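Local coordinates for interferon-activable protein 202 (Mus musculus, PDB 4L5R), which binds double-stranded DNA without sequence specificity through its first HIN-200 domain and restrains inflammation by preventing activation of the AIM2 inflammasome, at residues 130-142 with 154-166. Sequence-based numbering, arbitrary orientation.
Sequences AVEKKKVNDKSIT and VVWDKEQHNINYE. Unlike the reference sequence in segment 154-166: Glu159 (reference Lys). With nucleotides of chain C.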
loop_
_atom_site.group_PDB
_atom_site.type_symbol
_atom_site.label_atom_id
_atom_site.label_comp_id
_atom_site.label_asym_id
_atom_site.label_seq_id
_atom_site.Cartn_x
_atom_site.Cartn_y
_atom_site.Cartn_z
ATOM N N ALA A 130 3.796 14.043 8.613
ATOM C CA ALA A 130 3.429 14.784 9.815
ATOM C C ALA A 130 1.982 15.267 9.687
ATOM O O ALA A 130 1.504 15.550 8.586
ATOM C CB ALA A 130 4.379 15.961 10.016
ATOM N N VAL A 131 1.284 15.355 10.817
ATOM C CA VAL A 131 -0.114 15.771 10.825
ATOM C C VAL A 131 -0.231 17.183 11.403
ATOM O O VAL A 131 0.240 17.455 12.505
ATOM C CB VAL A 131 -0.986 14.831 11.677
ATOM C CG1 VAL A 131 -2.394 15.412 11.819
ATOM C CG2 VAL A 131 -1.055 13.447 11.059
ATOM N N GLU A 132 -0.840 18.083 10.644
ATOM C CA GLU A 132 -1.056 19.449 11.115
ATOM C C GLU A 132 -2.429 19.558 11.762
ATOM O O GLU A 132 -2.574 20.155 12.833
ATOM C CB GLU A 132 -0.938 20.438 9.957
ATOM C CG GLU A 132 -1.617 21.764 10.209
ATOM C CD GLU A 132 -0.677 22.926 10.043
ATOM O OE1 GLU A 132 -0.005 23.287 11.033
ATOM O OE2 GLU A 132 -0.603 23.471 8.920
ATOM N N LYS A 133 -3.424 18.961 11.111
ATOM C CA LYS A 133 -4.803 19.021 11.595
ATOM C C LYS A 133 -5.518 17.702 11.369
ATOM O O LYS A 133 -5.242 16.988 10.403
ATOM C CB LYS A 133 -5.583 20.114 10.859
ATOM C CG LYS A 133 -4.977 21.494 10.940
ATOM C CD LYS A 133 -5.815 22.494 10.156
ATOM C CE LYS A 133 -5.273 23.903 10.315
ATOM N NZ LYS A 133 -5.165 24.277 11.755
ATOM N N LYS A 134 -6.459 17.384 12.250
ATOM C CA LYS A 134 -7.289 16.212 12.055
ATOM C C LYS A 134 -8.707 16.601 12.419
ATOM O O LYS A 134 -8.917 17.319 13.397
ATOM C CB LYS A 134 -6.810 15.043 12.915
ATOM C CG LYS A 134 -7.792 13.877 12.980
ATOM C CD LYS A 134 -7.200 12.680 13.710
ATOM C CE LYS A 134 -8.279 11.792 14.311
ATOM N NZ LYS A 134 -8.720 12.303 15.639
ATOM N N LYS A 135 -9.673 16.173 11.614
ATOM C CA LYS A 135 -11.068 16.455 11.934
ATOM C C LYS A 135 -11.915 15.224 11.720
ATOM O O LYS A 135 -11.937 14.668 10.626
ATOM C CB LYS A 135 -11.611 17.610 11.089
ATOM C CG LYS A 135 -13.131 17.714 11.136
ATOM C CD LYS A 135 -13.627 19.147 11.269
ATOM C CE LYS A 135 -13.734 19.842 9.919
ATOM N NZ LYS A 135 -12.400 20.136 9.318
ATOM N N VAL A 136 -12.616 14.800 12.767
ATOM C CA VAL A 136 -13.529 13.675 12.638
ATOM C C VAL A 136 -14.913 14.213 12.318
ATOM O O VAL A 136 -15.456 15.035 13.057
ATOM C CB VAL A 136 -13.568 12.846 13.920
ATOM C CG1 VAL A 136 -14.473 11.624 13.743
ATOM C CG2 VAL A 136 -12.155 12.429 14.308
ATOM N N ASN A 137 -15.463 13.777 11.193
ATOM C CA ASN A 137 -16.801 14.186 10.786
ATOM C C ASN A 137 -17.776 13.020 10.860
ATOM O O ASN A 137 -17.371 11.876 11.108
ATOM C CB ASN A 137 -16.776 14.743 9.361
ATOM C CG ASN A 137 -15.724 15.811 9.182
ATOM O OD1 ASN A 137 -15.802 16.895 9.776
ATOM N ND2 ASN A 137 -14.720 15.509 8.364
ATOM N N ASP A 138 -19.056 13.305 10.634
ATOM C CA ASP A 138 -20.067 12.252 10.538
ATOM C C ASP A 138 -19.699 11.177 9.521
ATOM O O ASP A 138 -19.755 9.979 9.820
ATOM C CB ASP A 138 -21.415 12.840 10.127
ATOM C CG ASP A 138 -22.182 13.419 11.295
ATOM O OD1 ASP A 138 -21.619 13.471 12.408
ATOM O OD2 ASP A 138 -23.347 13.828 11.093
ATOM N N LYS A 139 -19.333 11.606 8.314
ATOM C CA LYS A 139 -19.172 10.664 7.204
ATOM C C LYS A 139 -17.727 10.526 6.725
ATOM O O LYS A 139 -17.433 9.745 5.813
ATOM C CB LYS A 139 -20.084 11.059 6.034
ATOM C CG LYS A 139 -21.576 11.140 6.406
ATOM C CD LYS A 139 -22.044 9.854 7.084
ATOM C CE LYS A 139 -23.536 9.892 7.418
ATOM N NZ LYS A 139 -24.377 9.742 6.199
ATOM N N SER A 140 -16.818 11.261 7.352
ATOM C CA SER A 140 -15.422 11.222 6.944
ATOM C C SER A 140 -14.493 11.609 8.077
ATOM O O SER A 140 -14.935 12.105 9.126
ATOM C CB SER A 140 -15.196 12.184 5.777
ATOM O OG SER A 140 -15.479 13.514 6.160
ATOM N N ILE A 141 -13.203 11.369 7.861
ATOM C CA ILE A 141 -12.182 11.920 8.710
ATOM C C ILE A 141 -11.258 12.620 7.736
ATOM O O ILE A 141 -10.865 12.036 6.726
ATOM C CB ILE A 141 -11.401 10.843 9.442
ATOM C CG1 ILE A 141 -12.344 9.956 10.250
ATOM C CG2 ILE A 141 -10.361 11.475 10.351
ATOM C CD1 ILE A 141 -11.621 8.875 11.015
ATOM N N THR A 142 -10.950 13.880 7.998
ATOM C CA THR A 142 -10.021 14.591 7.116
ATOM C C THR A 142 -8.788 15.023 7.883
ATOM O O THR A 142 -8.822 15.178 9.103
ATOM C CB THR A 142 -10.671 15.800 6.461
ATOM O OG1 THR A 142 -11.138 16.688 7.480
ATOM C CG2 THR A 142 -11.837 15.355 5.584
ATOM N N VAL A 154 -6.028 15.240 3.262
ATOM C CA VAL A 154 -6.337 13.819 3.153
ATOM C C VAL A 154 -7.801 13.621 3.518
ATOM O O VAL A 154 -8.253 14.087 4.568
ATOM C CB VAL A 154 -5.455 12.977 4.090
ATOM C CG1 VAL A 154 -5.828 11.493 4.000
ATOM C CG2 VAL A 154 -3.957 13.179 3.730
ATOM N N VAL A 155 -8.531 12.951 2.632
ATOM C CA VAL A 155 -9.935 12.626 2.838
ATOM C C VAL A 155 -10.139 11.123 2.986
ATOM O O VAL A 155 -9.927 10.360 2.037
ATOM C CB VAL A 155 -10.818 13.180 1.686
ATOM C CG1 VAL A 155 -12.279 12.746 1.858
ATOM C CG2 VAL A 155 -10.723 14.729 1.632
ATOM N N TRP A 156 -10.546 10.712 4.185
ATOM C CA TRP A 156 -10.898 9.324 4.481
ATOM C C TRP A 156 -12.422 9.216 4.500
ATOM O O TRP A 156 -13.099 9.780 5.378
ATOM C CB TRP A 156 -10.273 8.906 5.818
ATOM C CG TRP A 156 -10.699 7.558 6.341
ATOM C CD1 TRP A 156 -11.695 7.307 7.252
ATOM C CD2 TRP A 156 -10.130 6.279 6.009
ATOM N NE1 TRP A 156 -11.776 5.961 7.502
ATOM C CE2 TRP A 156 -10.833 5.306 6.746
ATOM C CE3 TRP A 156 -9.101 5.865 5.159
ATOM C CZ2 TRP A 156 -10.534 3.950 6.665
ATOM C CZ3 TRP A 156 -8.810 4.499 5.067
ATOM C CH2 TRP A 156 -9.524 3.564 5.819
ATOM N N ASP A 157 -12.942 8.505 3.500
ATOM C CA ASP A 157 -14.352 8.512 3.126
ATOM C C ASP A 157 -15.060 7.242 3.565
ATOM O O ASP A 157 -16.280 7.137 3.447
ATOM C CB ASP A 157 -14.450 8.592 1.599
ATOM C CG ASP A 157 -15.349 9.705 1.129
ATOM O OD1 ASP A 157 -15.561 10.657 1.904
ATOM O OD2 ASP A 157 -15.834 9.631 -0.021
ATOM N N LYS A 158 -14.292 6.257 4.026
ATOM C CA LYS A 158 -14.875 4.999 4.462
ATOM C C LYS A 158 -15.718 5.247 5.710
ATOM O O LYS A 158 -15.287 5.941 6.635
ATOM C CB LYS A 158 -13.786 3.958 4.731
ATOM C CG LYS A 158 -13.033 3.489 3.476
ATOM C CD LYS A 158 -12.008 2.394 3.812
ATOM C CE LYS A 158 -11.468 1.718 2.561
ATOM N NZ LYS A 158 -10.521 0.563 2.858
ATOM N N GLU A 159 -16.932 4.705 5.720
ATOM C CA GLU A 159 -17.787 4.798 6.896
ATOM C C GLU A 159 -17.220 3.857 7.944
ATOM O O GLU A 159 -17.634 2.702 8.054
ATOM C CB GLU A 159 -19.234 4.430 6.559
ATOM N N GLN A 160 -16.246 4.366 8.686
ATOM C CA GLN A 160 -15.570 3.622 9.733
ATOM C C GLN A 160 -14.485 4.514 10.323
ATOM O O GLN A 160 -13.678 5.099 9.594
ATOM C CB GLN A 160 -14.984 2.312 9.193
ATOM C CG GLN A 160 -13.485 2.315 8.961
ATOM C CD GLN A 160 -12.971 0.935 8.583
ATOM O OE1 GLN A 160 -13.071 0.518 7.425
ATOM N NE2 GLN A 160 -12.433 0.213 9.562
ATOM N N HIS A 161 -14.487 4.639 11.645
ATOM C CA HIS A 161 -13.583 5.551 12.332
ATOM C C HIS A 161 -12.631 4.812 13.262
ATOM O O HIS A 161 -11.909 5.436 14.050
ATOM C CB HIS A 161 -14.371 6.604 13.125
ATOM C CG HIS A 161 -15.211 7.504 12.272
ATOM N ND1 HIS A 161 -15.358 7.319 10.912
ATOM C CD2 HIS A 161 -15.951 8.595 12.583
ATOM C CE1 HIS A 161 -16.150 8.256 10.425
ATOM N NE2 HIS A 161 -16.521 9.045 11.417
ATOM N N ASN A 162 -12.625 3.486 13.177
ATOM C CA ASN A 162 -11.749 2.700 14.043
ATOM C C ASN A 162 -10.306 2.689 13.548
ATOM O O ASN A 162 -9.749 1.642 13.202
ATOM C CB ASN A 162 -12.289 1.282 14.269
ATOM C CG ASN A 162 -12.570 0.539 12.972
ATOM O OD1 ASN A 162 -12.790 1.146 11.924
ATOM N ND2 ASN A 162 -12.579 -0.791 13.045
ATOM N N ILE A 163 -9.704 3.873 13.518
ATOM C CA ILE A 163 -8.329 4.012 13.095
ATOM C C ILE A 163 -7.406 4.012 14.305
ATOM O O ILE A 163 -7.627 4.752 15.268
ATOM C CB ILE A 163 -8.127 5.325 12.301
ATOM C CG1 ILE A 163 -9.180 5.452 11.198
ATOM C CG2 ILE A 163 -6.722 5.407 11.732
ATOM C CD1 ILE A 163 -9.245 4.261 10.274
ATOM N N ASN A 164 -6.370 3.183 14.253
ATOM C CA ASN A 164 -5.318 3.220 15.259
ATOM C C ASN A 164 -4.422 4.434 15.039
ATOM O O ASN A 164 -3.345 4.337 14.443
ATOM C CB ASN A 164 -4.502 1.928 15.248
ATOM C CG ASN A 164 -5.282 0.751 15.799
ATOM O OD1 ASN A 164 -5.959 0.869 16.824
ATOM N ND2 ASN A 164 -5.215 -0.384 15.110
ATOM N N TYR A 165 -4.901 5.579 15.507
ATOM C CA TYR A 165 -4.147 6.820 15.437
ATOM C C TYR A 165 -4.338 7.620 16.730
ATOM O O TYR A 165 -5.460 7.757 17.221
ATOM C CB TYR A 165 -4.596 7.660 14.241
ATOM C CG TYR A 165 -3.858 8.971 14.159
ATOM C CD1 TYR A 165 -2.669 9.074 13.457
ATOM C CD2 TYR A 165 -4.329 10.096 14.826
ATOM C CE1 TYR A 165 -1.979 10.269 13.400
ATOM C CE2 TYR A 165 -3.655 11.284 14.778
ATOM C CZ TYR A 165 -2.478 11.376 14.061
ATOM O OH TYR A 165 -1.798 12.575 14.021
ATOM N N GLU A 166 -3.242 8.130 17.283
ATOM C CA GLU A 166 -3.305 8.985 18.467
ATOM C C GLU A 166 -2.694 10.360 18.194
ATOM O O GLU A 166 -1.835 10.512 17.315
ATOM C CB GLU A 166 -2.616 8.316 19.659
ATOM C CG GLU A 166 -3.367 7.111 20.205
ATOM P P DG C 7 -13.541 18.978 5.825
ATOM O OP1 DG C 7 -12.953 18.375 7.040
ATOM O OP2 DG C 7 -12.919 18.726 4.496
ATOM O "O5'" DG C 7 -15.072 18.549 5.782
ATOM C "C5'" DG C 7 -15.936 18.898 6.888
ATOM C "C4'" DG C 7 -17.338 18.390 6.630
ATOM O "O4'" DG C 7 -17.980 19.253 5.663
ATOM C "C3'" DG C 7 -17.451 16.968 6.068
ATOM O "O3'" DG C 7 -18.555 16.339 6.721
ATOM C "C2'" DG C 7 -17.683 17.174 4.571
ATOM C "C1'" DG C 7 -18.442 18.491 4.557
ATOM N N9 DG C 7 -18.208 19.367 3.416
ATOM C C8 DG C 7 -16.995 19.766 2.906
ATOM N N7 DG C 7 -17.108 20.583 1.897
ATOM C C5 DG C 7 -18.476 20.749 1.737
ATOM C C6 DG C 7 -19.202 21.525 0.804
ATOM O O6 DG C 7 -18.758 22.253 -0.103
ATOM N N1 DG C 7 -20.578 21.393 1.000
ATOM C C2 DG C 7 -21.160 20.613 1.979
ATOM N N2 DG C 7 -22.494 20.592 2.049
ATOM N N3 DG C 7 -20.490 19.889 2.856
ATOM C C4 DG C 7 -19.161 20.006 2.671
ATOM P P DT C 8 -19.005 14.852 6.320
ATOM O OP1 DT C 8 -19.624 14.228 7.511
ATOM O OP2 DT C 8 -17.857 14.173 5.653
ATOM O "O5'" DT C 8 -20.148 15.090 5.238
ATOM C "C5'" DT C 8 -21.360 15.708 5.627
ATOM C "C4'" DT C 8 -22.325 15.690 4.461
ATOM O "O4'" DT C 8 -21.872 16.630 3.463
ATOM C "C3'" DT C 8 -22.477 14.341 3.758
ATOM O "O3'" DT C 8 -23.844 13.964 3.867
ATOM C "C2'" DT C 8 -22.038 14.580 2.309
ATOM C "C1'" DT C 8 -22.141 16.097 2.183
ATOM N N1 DT C 8 -21.172 16.778 1.286
ATOM C C2 DT C 8 -21.680 17.629 0.336
ATOM O O2 DT C 8 -22.870 17.811 0.187
ATOM N N3 DT C 8 -20.741 18.249 -0.444
ATOM C C4 DT C 8 -19.371 18.119 -0.361
ATOM O O4 DT C 8 -18.619 18.732 -1.116
ATOM C C5 DT C 8 -18.903 17.216 0.666
ATOM C C7 DT C 8 -17.429 16.988 0.849
ATOM C C6 DT C 8 -19.812 16.598 1.438
ATOM P P DT C 9 -24.340 12.529 3.339
ATOM O OP1 DT C 9 -25.481 12.108 4.179
ATOM O OP2 DT C 9 -23.156 11.646 3.205
ATOM O "O5'" DT C 9 -24.875 12.842 1.872
ATOM C "C5'" DT C 9 -25.775 13.919 1.702
ATOM C "C4'" DT C 9 -25.908 14.261 0.232
ATOM O "O4'" DT C 9 -24.741 14.977 -0.224
ATOM C "C3'" DT C 9 -26.063 13.060 -0.690
ATOM O "O3'" DT C 9 -27.414 13.065 -1.134
ATOM C "C2'" DT C 9 -25.041 13.277 -1.813
ATOM C "C1'" DT C 9 -24.574 14.716 -1.597
ATOM N N1 DT C 9 -23.138 14.998 -1.901
ATOM C C2 DT C 9 -22.846 15.986 -2.811
ATOM O O2 DT C 9 -23.701 16.631 -3.387
ATOM N N3 DT C 9 -21.509 16.189 -3.022
ATOM C C4 DT C 9 -20.456 15.528 -2.429
ATOM O O4 DT C 9 -19.291 15.796 -2.696
ATOM C C5 DT C 9 -20.826 14.504 -1.484
ATOM C C7 DT C 9 -19.766 13.713 -0.775
ATOM C C6 DT C 9 -22.134 14.296 -1.263
#
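With chi1 at -63°, His161 carries its ring anti to its own carbonyl carbon and over Ile141, whose CG1 likewise lies anti to its carbonyl carbon (chi1 -56°). CG1 of Ile141 sits 4.1 Å from the centroid of the His161 ring, a CH-pi contact over the face, while Val136 CG1 comes within 3.6 Å of His161 CD2. His161 NE2 donates to Asn137 O at 3.0 Å; the C=O points almost straight at the donor, its oxygen 20° out of the imidazole plane. Replacing the imidazole of His161 by the methyl of an alanine would probably leave Asn137 O without this donor and Ile141 without the ring face against its CG1 and CD1, giving the 137-140 turn more freedom to move. In the adjoining strands, Ile141 and Trp156 form an antiparallel hydrogen-bonded pair within the hairpin of strands 141-146 and 151-156, part of an OB-fold barrel. The indole, flanked near its rim by Lys158 CB on one face and Ile163 CD1 on the other, is fixed by Trp156 NE1 bonding in plane to Gln160 O (3.0 Å). At the far end, Val131 CG2 packs against Tyr165, whose hydroxyl bonds to Asp169 O. Thr142 OG1 and Lys135 NZ share OP1 of DG7 of chain C, and Ser140 OG and Lys139 N hold separate oxygens of the DT8 phosphate of chain C. These DNA bonds all go to phosphate oxygens, consistent with non-specific, largely electrostatic binding by the turn, which His161 probably steadies, and its flanking strand ends.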